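Local atomic coordinates of phosphoserine aminotransferase (Bacillus alcalophilus, PDB entry 1W23), a protein that catalyses the reversible, pyridoxal-phosphate-dependent conversion of 3-phosphohydroxypyruvate and glutamate to phosphoserine and 2-oxoglutarate, a step of serine biosynthesis. Residues A[100-105]-A[150-155]; A[146-151]-A[170-175]; A[159-164]-A[185-190]. One frame throughout, in Å; residues are numbered along the deposited sequence.

Contact 1: A[100-105]-A[150-155]; sequences GSWSEK and NNTIYG. With PLP (pyridoxal-5'-phosphate), chain J.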
loop_
_atom_site.group_PDB
_atom_site.type_symbol
_atom_site.label_atom_id
_atom_site.label_comp_id
_atom_site.label_asym_id
_atom_site.label_seq_id
_atom_site.Cartn_x
_atom_site.Cartn_y
_atom_site.Cartn_z
ATOM N N GLY A 100 -9.176 -14.803 19.067
ATOM C CA GLY A 100 -8.167 -13.881 19.545
ATOM C C GLY A 100 -8.569 -12.458 19.294
ATOM O O GLY A 100 -9.719 -12.149 18.953
ATOM N N SER A 101 -7.625 -11.555 19.476
ATOM C CA SER A 101 -7.842 -10.133 19.316
ATOM C C SER A 101 -8.126 -9.769 17.866
ATOM O O SER A 101 -8.987 -8.920 17.575
ATOM C CB SER A 101 -6.552 -9.357 19.847
ATOM O OG SER A 101 -6.619 -8.004 19.415
ATOM N N TRP A 102 -7.404 -10.381 16.909
ATOM C CA TRP A 102 -7.685 -10.100 15.508
ATOM C C TRP A 102 -9.089 -10.525 15.135
ATOM O O TRP A 102 -9.735 -9.842 14.303
ATOM C CB TRP A 102 -6.612 -10.740 14.583
ATOM C CG TRP A 102 -5.275 -10.029 14.782
ATOM C CD1 TRP A 102 -4.121 -10.556 15.268
ATOM C CD2 TRP A 102 -5.013 -8.645 14.524
ATOM N NE1 TRP A 102 -3.156 -9.601 15.306
ATOM C CE2 TRP A 102 -3.662 -8.414 14.857
ATOM C CE3 TRP A 102 -5.761 -7.568 14.017
ATOM C CZ2 TRP A 102 -3.081 -7.161 14.716
ATOM C CZ3 TRP A 102 -5.184 -6.328 13.878
ATOM C CH2 TRP A 102 -3.846 -6.152 14.231
ATOM N N SER A 103 -9.624 -11.603 15.706
ATOM C CA SER A 103 -11.022 -11.951 15.454
ATOM C C SER A 103 -11.965 -10.832 15.940
ATOM O O SER A 103 -12.936 -10.474 15.284
ATOM C CB SER A 103 -11.423 -13.225 16.181
ATOM O OG SER A 103 -10.574 -14.341 15.918
ATOM N N GLU A 104 -11.667 -10.308 17.153
ATOM C CA GLU A 104 -12.465 -9.239 17.733
ATOM C C GLU A 104 -12.452 -7.993 16.829
ATOM O O GLU A 104 -13.495 -7.350 16.640
ATOM C CB GLU A 104 -11.969 -8.861 19.110
ATOM C CG GLU A 104 -12.141 -9.944 20.128
ATOM C CD GLU A 104 -11.596 -9.633 21.511
ATOM O OE1 GLU A 104 -11.811 -10.412 22.448
ATOM O OE2 GLU A 104 -10.942 -8.568 21.681
ATOM N N LYS A 105 -11.297 -7.645 16.273
ATOM C CA LYS A 105 -11.210 -6.449 15.433
ATOM C C LYS A 105 -12.032 -6.636 14.180
ATOM O O LYS A 105 -12.658 -5.676 13.662
ATOM C CB LYS A 105 -9.742 -6.126 15.167
ATOM C CG LYS A 105 -9.039 -5.338 16.278
ATOM C CD LYS A 105 -7.519 -5.466 16.191
ATOM C CE LYS A 105 -6.811 -4.196 15.800
ATOM N NZ LYS A 105 -6.823 -3.190 16.898
ATOM N N ASN A 150 -4.941 -18.303 12.269
ATOM C CA ASN A 150 -3.813 -18.234 13.177
ATOM C C ASN A 150 -3.975 -16.927 13.970
ATOM O O ASN A 150 -4.037 -15.825 13.401
ATOM C CB ASN A 150 -2.478 -18.325 12.409
ATOM C CG ASN A 150 -1.298 -18.455 13.379
ATOM O OD1 ASN A 150 -1.046 -19.590 13.854
ATOM N ND2 ASN A 150 -0.654 -17.337 13.673
ATOM N N ASN A 151 -4.095 -17.094 15.271
ATOM C CA ASN A 151 -4.373 -15.987 16.181
ATOM C C ASN A 151 -3.042 -15.453 16.688
ATOM O O ASN A 151 -2.450 -15.931 17.667
ATOM C CB ASN A 151 -5.264 -16.464 17.323
ATOM C CG ASN A 151 -6.521 -17.075 16.714
ATOM O OD1 ASN A 151 -7.394 -16.337 16.256
ATOM N ND2 ASN A 151 -6.608 -18.386 16.706
ATOM N N THR A 152 -2.529 -14.464 15.937
ATOM C CA THR A 152 -1.122 -14.043 16.011
ATOM C C THR A 152 -0.707 -13.627 17.413
ATOM O O THR A 152 0.463 -13.807 17.797
ATOM C CB THR A 152 -0.925 -12.840 15.029
ATOM O OG1 THR A 152 -1.751 -13.091 13.878
ATOM C CG2 THR A 152 0.532 -12.680 14.612
ATOM N N ILE A 153 -1.620 -12.967 18.145
ATOM C CA ILE A 153 -1.301 -12.458 19.483
ATOM C C ILE A 153 -1.275 -13.517 20.544
ATOM O O ILE A 153 -0.491 -13.462 21.515
ATOM C CB ILE A 153 -2.257 -11.289 19.835
ATOM C CG1 ILE A 153 -1.880 -10.070 18.975
ATOM C CG2 ILE A 153 -2.258 -10.976 21.324
ATOM C CD1 ILE A 153 -2.906 -8.965 18.880
ATOM N N TYR A 154 -2.155 -14.512 20.401
ATOM C CA TYR A 154 -2.359 -15.578 21.406
ATOM C C TYR A 154 -1.597 -16.849 21.099
ATOM O O TYR A 154 -1.446 -17.699 21.995
ATOM C CB TYR A 154 -3.873 -15.849 21.573
ATOM C CG TYR A 154 -4.493 -14.686 22.342
ATOM C CD1 TYR A 154 -5.097 -13.643 21.696
ATOM C CD2 TYR A 154 -4.402 -14.642 23.704
ATOM C CE1 TYR A 154 -5.627 -12.565 22.416
ATOM C CE2 TYR A 154 -4.940 -13.579 24.427
ATOM C CZ TYR A 154 -5.558 -12.554 23.762
ATOM O OH TYR A 154 -6.084 -11.472 24.477
ATOM N N GLY A 155 -1.086 -17.046 19.896
ATOM C CA GLY A 155 -0.279 -18.235 19.589
ATOM C C GLY A 155 -1.079 -19.507 19.438
ATOM O O GLY A 155 -0.560 -20.599 19.741
HETATM N N1 PLP J . -5.086 -10.177 11.137
HETATM C C2 PLP J . -4.043 -10.922 11.660
HETATM C C2A PLP J . -4.327 -12.347 11.960
HETATM C C3 PLP J . -2.808 -10.328 11.864
HETATM O O3 PLP J . -1.812 -11.043 12.337
HETATM C C4 PLP J . -2.623 -8.932 11.552
HETATM C C4A PLP J . -1.272 -8.331 11.713
HETATM C C5 PLP J . -3.706 -8.218 11.012
HETATM C C6 PLP J . -4.923 -8.859 10.841
HETATM C C5A PLP J . -3.627 -6.756 10.680
HETATM O O4P PLP J . -2.939 -6.605 9.384
HETATM P P PLP J . -2.643 -5.102 8.818
HETATM O O1P PLP J . -1.739 -4.441 9.812
HETATM O O2P PLP J . -3.988 -4.401 8.705
HETATM O O3P PLP J . -2.032 -5.415 7.461
HETATM O O HOH W 1 -7.534 -13.477 16.411
#
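Trp102 and Thr152 approach the same pyridoxal phosphate from different directions, at the cofactor site of a class-V aminotransferase with the fold-type-I large domain, and touch each other where Trp102 CD1 lies 3.7 Å from Thr152 OG1. On the opening turn of helix 101-111, whose N-cap is Gly100, the Trp102 indole lies flat over the pyridine, with PLP C4 3.5 Å above the centre of its plane. Its CG sits beside the backbone N (chi1 -68°), which sends the ring off the helix start and over the cofactor. In apolar contact, the CD1 methyl of Ile153 approaches the indole obliquely, 3.6 Å from Trp102 NE1, and also touches Ser101 CB at 3.8 Å. Further along, the Tyr154 ring meets Gly100 CA obliquely through CD1, while Ser101 N lies near the plane of the ring at its edge.

No direct hydrogen bond joins the two segments; polar links run through water and cofactor. One water accepts from Ser103 N (2.9 Å) and donates to Asn151 OD1 (2.9 Å), an oxygen also held by Thr99. Ser103 OG itself pairs with Thr148. On the cofactor, Thr152 OG1 and the phenolic PLP O3 share a short hydrogen bond of 2.6 Å.

Contact 2: A[146-151]-A[170-175]; sequences HITSNN and IADMSS. With PLP (pyridoxal-5'-phosphate), chain J.
Asp172 pairs with Thr148 across two parallel strands, and its side chain runs on to the pyridoxal phosphate. At its base, CB packs obliquely on the His146 ring, 4.1 Å from His146 CE1. CG then extends anti to the backbone N (chi1 175°), which carries the carboxylate out toward the pyridine. OD1 is gripped twice by Ser174: the backbone N, 3.1 Å away, meets it nearly along the C-O axis and closes an Asx turn, and Ser174 OG takes the syn lone pair at 2.7 Å. OD2 at the tip lies 2.7 Å from PLP N1 and accepts from a water that it shares with Thr148 OG1, a partner of Ser103.

Such an aspartate at the pyridine nitrogen is a hallmark of fold-type-I enzymes. Here it ends a central parallel strand, 169-172, next to strand 142-148, and the ladder runs through Ile147 N to Ile170 O (2.9 Å), Asp172 N to Ile147 O and Ser149 N to Asp172 O. On the sheet face away from Asp172, Ile147 CG1 touches Ala171 CB at 3.7 Å. Past the strand ends Asn150 ND2 donates in its own amide plane to Ser175 OG (2.9 Å, 167° at the hydrogen), a hydroxyl that also pairs with Thr152, while Asn150 OD1 turns to Ser295.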
loop_
_atom_site.group_PDB
_atom_site.type_symbol
_atom_site.label_atom_id
_atom_site.label_comp_id
_atom_site.label_asym_id
_atom_site.label_seq_id
_atom_site.Cartn_x
_atom_site.Cartn_y
_atom_site.Cartn_z
ATOM N N HIS A 146 -16.991 -16.189 9.600
ATOM C CA HIS A 146 -15.611 -15.675 9.561
ATOM C C HIS A 146 -14.793 -16.281 10.665
ATOM O O HIS A 146 -15.218 -16.283 11.832
ATOM C CB HIS A 146 -15.655 -14.141 9.687
ATOM C CG HIS A 146 -14.295 -13.498 9.614
ATOM N ND1 HIS A 146 -13.374 -13.497 10.685
ATOM C CD2 HIS A 146 -13.722 -12.782 8.619
ATOM C CE1 HIS A 146 -12.294 -12.796 10.288
ATOM N NE2 HIS A 146 -12.481 -12.376 9.029
ATOM N N ILE A 147 -13.591 -16.768 10.306
ATOM C CA ILE A 147 -12.624 -17.309 11.246
ATOM C C ILE A 147 -11.292 -16.603 11.049
ATOM O O ILE A 147 -11.021 -15.980 10.016
ATOM C CB ILE A 147 -12.449 -18.831 11.064
ATOM C CG1 ILE A 147 -11.786 -19.211 9.744
ATOM C CG2 ILE A 147 -13.791 -19.554 11.257
ATOM C CD1 ILE A 147 -11.450 -20.677 9.610
ATOM N N THR A 148 -10.413 -16.777 12.060
ATOM C CA THR A 148 -9.045 -16.291 12.031
ATOM C C THR A 148 -8.164 -17.538 12.161
ATOM O O THR A 148 -8.172 -18.196 13.229
ATOM C CB THR A 148 -8.765 -15.325 13.177
ATOM O OG1 THR A 148 -9.817 -14.341 13.240
ATOM C CG2 THR A 148 -7.402 -14.689 13.021
ATOM N N SER A 149 -7.502 -17.957 11.085
ATOM C CA SER A 149 -6.832 -19.280 11.114
ATOM C C SER A 149 -5.706 -19.384 12.111
ATOM O O SER A 149 -5.538 -20.413 12.760
ATOM C CB SER A 149 -6.323 -19.604 9.692
ATOM O OG SER A 149 -5.492 -18.570 9.226
ATOM N N ASN A 150 -4.941 -18.303 12.269
ATOM C CA ASN A 150 -3.813 -18.234 13.177
ATOM C C ASN A 150 -3.975 -16.927 13.970
ATOM O O ASN A 150 -4.037 -15.825 13.401
ATOM C CB ASN A 150 -2.478 -18.325 12.409
ATOM C CG ASN A 150 -1.298 -18.455 13.379
ATOM O OD1 ASN A 150 -1.046 -19.590 13.854
ATOM N ND2 ASN A 150 -0.654 -17.337 13.673
ATOM N N ASN A 151 -4.095 -17.094 15.271
ATOM C CA ASN A 151 -4.373 -15.987 16.181
ATOM C C ASN A 151 -3.042 -15.453 16.688
ATOM O O ASN A 151 -2.450 -15.931 17.667
ATOM C CB ASN A 151 -5.264 -16.464 17.323
ATOM C CG ASN A 151 -6.521 -17.075 16.714
ATOM O OD1 ASN A 151 -7.394 -16.337 16.256
ATOM N ND2 ASN A 151 -6.608 -18.386 16.706
ATOM N N ILE A 170 -15.149 -17.688 5.478
ATOM C CA ILE A 170 -14.181 -16.607 5.187
ATOM C C ILE A 170 -13.106 -16.658 6.238
ATOM O O ILE A 170 -13.438 -16.835 7.442
ATOM C CB ILE A 170 -14.868 -15.224 5.234
ATOM C CG1 ILE A 170 -16.178 -15.356 4.488
ATOM C CG2 ILE A 170 -13.882 -14.138 4.826
ATOM C CD1 ILE A 170 -16.353 -14.687 3.198
ATOM N N ALA A 171 -11.845 -16.536 5.819
ATOM C CA ALA A 171 -10.765 -16.619 6.810
ATOM C C ALA A 171 -9.717 -15.528 6.637
ATOM O O ALA A 171 -9.191 -15.294 5.537
ATOM C CB ALA A 171 -10.057 -17.978 6.675
ATOM N N ASP A 172 -9.379 -14.924 7.763
ATOM C CA ASP A 172 -8.212 -14.063 7.922
ATOM C C ASP A 172 -7.036 -14.999 8.207
ATOM O O ASP A 172 -6.861 -15.516 9.317
ATOM C CB ASP A 172 -8.403 -13.104 9.102
ATOM C CG ASP A 172 -7.196 -12.245 9.414
ATOM O OD1 ASP A 172 -6.141 -12.368 8.711
ATOM O OD2 ASP A 172 -7.312 -11.450 10.368
ATOM N N MET A 173 -6.243 -15.237 7.156
ATOM C CA MET A 173 -5.070 -16.116 7.203
ATOM C C MET A 173 -3.779 -15.314 7.220
ATOM O O MET A 173 -2.712 -15.835 6.825
ATOM C CB MET A 173 -5.045 -17.141 6.056
ATOM C CG MET A 173 -6.337 -18.027 6.073
ATOM S SD MET A 173 -6.101 -19.409 4.942
ATOM C CE MET A 173 -7.575 -20.384 5.285
ATOM N N SER A 174 -3.815 -14.069 7.665
ATOM C CA SER A 174 -2.639 -13.215 7.641
ATOM C C SER A 174 -1.389 -13.877 8.176
ATOM O O SER A 174 -0.322 -13.751 7.553
ATOM C CB SER A 174 -2.880 -11.957 8.442
ATOM O OG SER A 174 -3.868 -11.115 7.858
ATOM N N SER A 175 -1.457 -14.578 9.320
ATOM C CA SER A 175 -0.242 -15.054 9.949
ATOM C C SER A 175 0.058 -16.531 9.716
ATOM O O SER A 175 1.058 -17.024 10.261
ATOM C CB SER A 175 -0.206 -14.646 11.411
ATOM O OG SER A 175 -1.379 -15.086 12.080
HETATM N N1 PLP J . -5.086 -10.177 11.137
HETATM C C2 PLP J . -4.043 -10.922 11.660
HETATM C C2A PLP J . -4.327 -12.347 11.960
HETATM C C3 PLP J . -2.808 -10.328 11.864
HETATM O O3 PLP J . -1.812 -11.043 12.337
HETATM C C4 PLP J . -2.623 -8.932 11.552
HETATM C C4A PLP J . -1.272 -8.331 11.713
HETATM C C5 PLP J . -3.706 -8.218 11.012
HETATM C C6 PLP J . -4.923 -8.859 10.841
HETATM C C5A PLP J . -3.627 -6.756 10.680
HETATM O O4P PLP J . -2.939 -6.605 9.384
HETATM P P PLP J . -2.643 -5.102 8.818
HETATM O O1P PLP J . -1.739 -4.441 9.812
HETATM O O2P PLP J . -3.988 -4.401 8.705
HETATM O O3P PLP J . -2.032 -5.415 7.461
HETATM O O HOH W 2 -9.418 -11.869 12.082
HETATM O O HOH W 3 -4.116 -15.610 10.553
#

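Contact 3: A[159-164]-A[185-190]; sequences QNFPEI and NQFGMI
Phe161 and Phe187 both hold CG beside the backbone N (chi1 -64° and -63°), and these torsions swing the two rings together although the Phe187 side chain sets off from its backbone away from the loop. Gln186 starts out in the same way and then runs extended, so that its amide arrives beside Phe161.

The rings form a T-shaped, edge-to-face pair with centroids 5.1 Å apart and planes at 76°. Phe187 supplies the edge: Phe187 CZ stands over the Phe161 face, offset toward the rim and 3.6 Å from Phe161 CG. The Gln186 amide serves both polar groups of the Phe161 backbone, one directly and one through water. NE2 donates to Phe161 O at 3.2 Å in a bent bond, coming from above the carbonyl plane. OE1 lies at the edge of the ring, 3.6 Å from Phe161 CB, and accepts from a water (2.8 Å) that in turn accepts from Phe161 N. A second water donates to Gln186 O (2.8 Å) and to Pro162 O, and accepts from Ile164 N.

In the fold, this ties the irregular loop ahead of strand 169-172 to the turn that leads into strand 189-193. Phe161 also packs on Ile147, and Phe187 on Leu169, Ala171 and Met173, so the aromatic pair lies against the face of the central sheet that carries Ile147 and Ala171. With NE2 giving its hydrogen to a carbonyl and OE1 taking one from water, the two ends of the Gln186 amide are told apart, which probably fixes its flip.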
loop_
_atom_site.group_PDB
_atom_site.type_symbol
_atom_site.label_atom_id
_atom_site.label_comp_id
_atom_site.label_asym_id
_atom_site.label_seq_id
_atom_site.Cartn_x
_atom_site.Cartn_y
_atom_site.Cartn_z
ATOM N N GLN A 159 -6.211 -26.438 13.383
ATOM C CA GLN A 159 -5.538 -27.626 12.853
ATOM C C GLN A 159 -6.151 -28.059 11.551
ATOM O O GLN A 159 -5.448 -28.748 10.783
ATOM C CB GLN A 159 -5.650 -28.799 13.856
ATOM C CG GLN A 159 -5.038 -28.407 15.187
ATOM C CD GLN A 159 -3.612 -27.918 15.010
ATOM O OE1 GLN A 159 -2.771 -28.747 14.576
ATOM N NE2 GLN A 159 -3.345 -26.638 15.270
ATOM N N ASN A 160 -7.380 -27.750 11.331
ATOM C CA ASN A 160 -8.176 -28.092 10.139
ATOM C C ASN A 160 -9.357 -27.135 10.175
ATOM O O ASN A 160 -9.443 -26.297 11.112
ATOM C CB ASN A 160 -8.558 -29.565 10.113
ATOM C CG ASN A 160 -9.050 -29.987 11.478
ATOM O OD1 ASN A 160 -9.989 -29.369 11.975
ATOM N ND2 ASN A 160 -8.426 -30.996 12.071
ATOM N N PHE A 161 -10.202 -27.181 9.182
ATOM C CA PHE A 161 -11.220 -26.159 8.984
ATOM C C PHE A 161 -12.567 -26.800 8.882
ATOM O O PHE A 161 -12.732 -27.891 8.344
ATOM C CB PHE A 161 -10.908 -25.352 7.715
ATOM C CG PHE A 161 -9.607 -24.590 7.879
ATOM C CD1 PHE A 161 -8.483 -24.940 7.191
ATOM C CD2 PHE A 161 -9.535 -23.519 8.758
ATOM C CE1 PHE A 161 -7.294 -24.236 7.394
ATOM C CE2 PHE A 161 -8.348 -22.809 8.940
ATOM C CZ PHE A 161 -7.221 -23.144 8.228
ATOM N N PRO A 162 -13.587 -26.098 9.358
ATOM C CA PRO A 162 -14.920 -26.712 9.317
ATOM C C PRO A 162 -15.518 -26.758 7.942
ATOM O O PRO A 162 -15.231 -25.928 7.072
ATOM C CB PRO A 162 -15.657 -25.742 10.231
ATOM C CG PRO A 162 -15.024 -24.410 10.037
ATOM C CD PRO A 162 -13.549 -24.737 9.904
ATOM N N GLU A 163 -16.376 -27.753 7.714
ATOM C CA GLU A 163 -17.186 -27.913 6.528
ATOM C C GLU A 163 -18.482 -27.169 6.784
ATOM O O GLU A 163 -19.303 -27.609 7.586
ATOM C CB GLU A 163 -17.526 -29.396 6.321
ATOM C CG GLU A 163 -18.254 -29.643 5.016
ATOM C CD GLU A 163 -17.983 -30.987 4.363
ATOM O OE1 GLU A 163 -18.940 -31.433 3.683
ATOM O OE2 GLU A 163 -16.872 -31.551 4.501
ATOM N N ILE A 164 -18.644 -26.074 6.066
ATOM C CA ILE A 164 -19.710 -25.061 6.154
ATOM C C ILE A 164 -20.442 -25.103 4.833
ATOM O O ILE A 164 -19.720 -24.998 3.821
ATOM C CB ILE A 164 -19.046 -23.698 6.499
ATOM C CG1 ILE A 164 -18.276 -23.861 7.844
ATOM C CG2 ILE A 164 -19.838 -22.437 6.616
ATOM C CD1 ILE A 164 -19.180 -24.240 8.994
ATOM N N ASN A 185 -10.990 -24.846 -1.694
ATOM C CA ASN A 185 -12.420 -24.930 -1.959
ATOM C C ASN A 185 -13.278 -25.039 -0.713
ATOM O O ASN A 185 -14.513 -24.995 -0.841
ATOM C CB ASN A 185 -12.660 -26.015 -2.982
ATOM C CG ASN A 185 -12.506 -27.382 -2.484
ATOM O OD1 ASN A 185 -12.375 -27.657 -1.304
ATOM N ND2 ASN A 185 -12.556 -28.211 -3.525
ATOM N N GLN A 186 -12.711 -25.140 0.496
ATOM C CA GLN A 186 -13.529 -25.014 1.705
ATOM C C GLN A 186 -14.003 -23.594 1.926
ATOM O O GLN A 186 -14.890 -23.372 2.807
ATOM C CB GLN A 186 -12.719 -25.485 2.939
ATOM C CG GLN A 186 -12.396 -26.952 3.000
ATOM C CD GLN A 186 -11.834 -27.440 4.343
ATOM O OE1 GLN A 186 -10.673 -27.288 4.681
ATOM N NE2 GLN A 186 -12.694 -28.022 5.174
ATOM N N PHE A 187 -13.418 -22.597 1.252
ATOM C CA PHE A 187 -13.604 -21.187 1.554
ATOM C C PHE A 187 -14.279 -20.436 0.422
ATOM O O PHE A 187 -13.996 -20.681 -0.757
ATOM C CB PHE A 187 -12.229 -20.528 1.785
ATOM C CG PHE A 187 -11.525 -21.151 2.994
ATOM C CD1 PHE A 187 -10.691 -22.252 2.850
ATOM C CD2 PHE A 187 -11.704 -20.659 4.272
ATOM C CE1 PHE A 187 -10.088 -22.832 3.964
ATOM C CE2 PHE A 187 -11.140 -21.236 5.364
ATOM C CZ PHE A 187 -10.322 -22.335 5.231
ATOM N N GLY A 188 -15.070 -19.448 0.788
ATOM C CA GLY A 188 -15.502 -18.449 -0.160
ATOM C C GLY A 188 -14.499 -17.340 -0.401
ATOM O O GLY A 188 -14.426 -16.772 -1.494
ATOM N N MET A 189 -13.739 -17.027 0.656
ATOM C CA MET A 189 -12.720 -15.975 0.561
ATOM C C MET A 189 -11.669 -16.214 1.617
ATOM O O MET A 189 -12.003 -16.568 2.784
ATOM C CB MET A 189 -13.390 -14.613 0.704
ATOM C CG MET A 189 -12.412 -13.465 0.565
ATOM S SD MET A 189 -13.203 -11.853 0.591
ATOM C CE MET A 189 -12.306 -11.223 2.029
ATOM N N ILE A 190 -10.428 -15.979 1.277
ATOM C CA ILE A 190 -9.267 -15.969 2.174
ATOM C C ILE A 190 -8.545 -14.653 1.987
ATOM O O ILE A 190 -8.385 -14.206 0.841
ATOM C CB ILE A 190 -8.316 -17.123 1.799
ATOM C CG1 ILE A 190 -8.954 -18.481 2.057
ATOM C CG2 ILE A 190 -6.979 -16.938 2.434
ATOM C CD1 ILE A 190 -8.254 -19.600 1.378
HETATM O O HOH W 4 -9.563 -28.767 6.781
HETATM O O HOH W 5 -16.192 -25.181 4.552
#

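Contacts 1 and 2 meet at the pyridoxal phosphate, with centres about 8 Å apart and Asn150 and Asn151 in common. Two hydroxyl pairs probably hydrogen-bond them: Thr152 OG1 with Ser175 OG at 2.7 Å and Ser103 OG with Thr148 OG1 at 2.8 Å. The first pair makes Ser175 a second-shell residue to the hydroxyl that binds the cofactor's phenolic oxygen; Ser175 is also close to Lys196, the cofactor-attachment lysine, not bonded to it here. Contact 3 lies on the other face of the sheet, its Phe161 side chain about 12 Å from the cofactor at the nearest atoms. It joins contact 2 through Ala171 N and Met189 O (3.0 Å), across neighbouring strands, and by packing of Met173 CE on Phe187 CZ (3.4 Å).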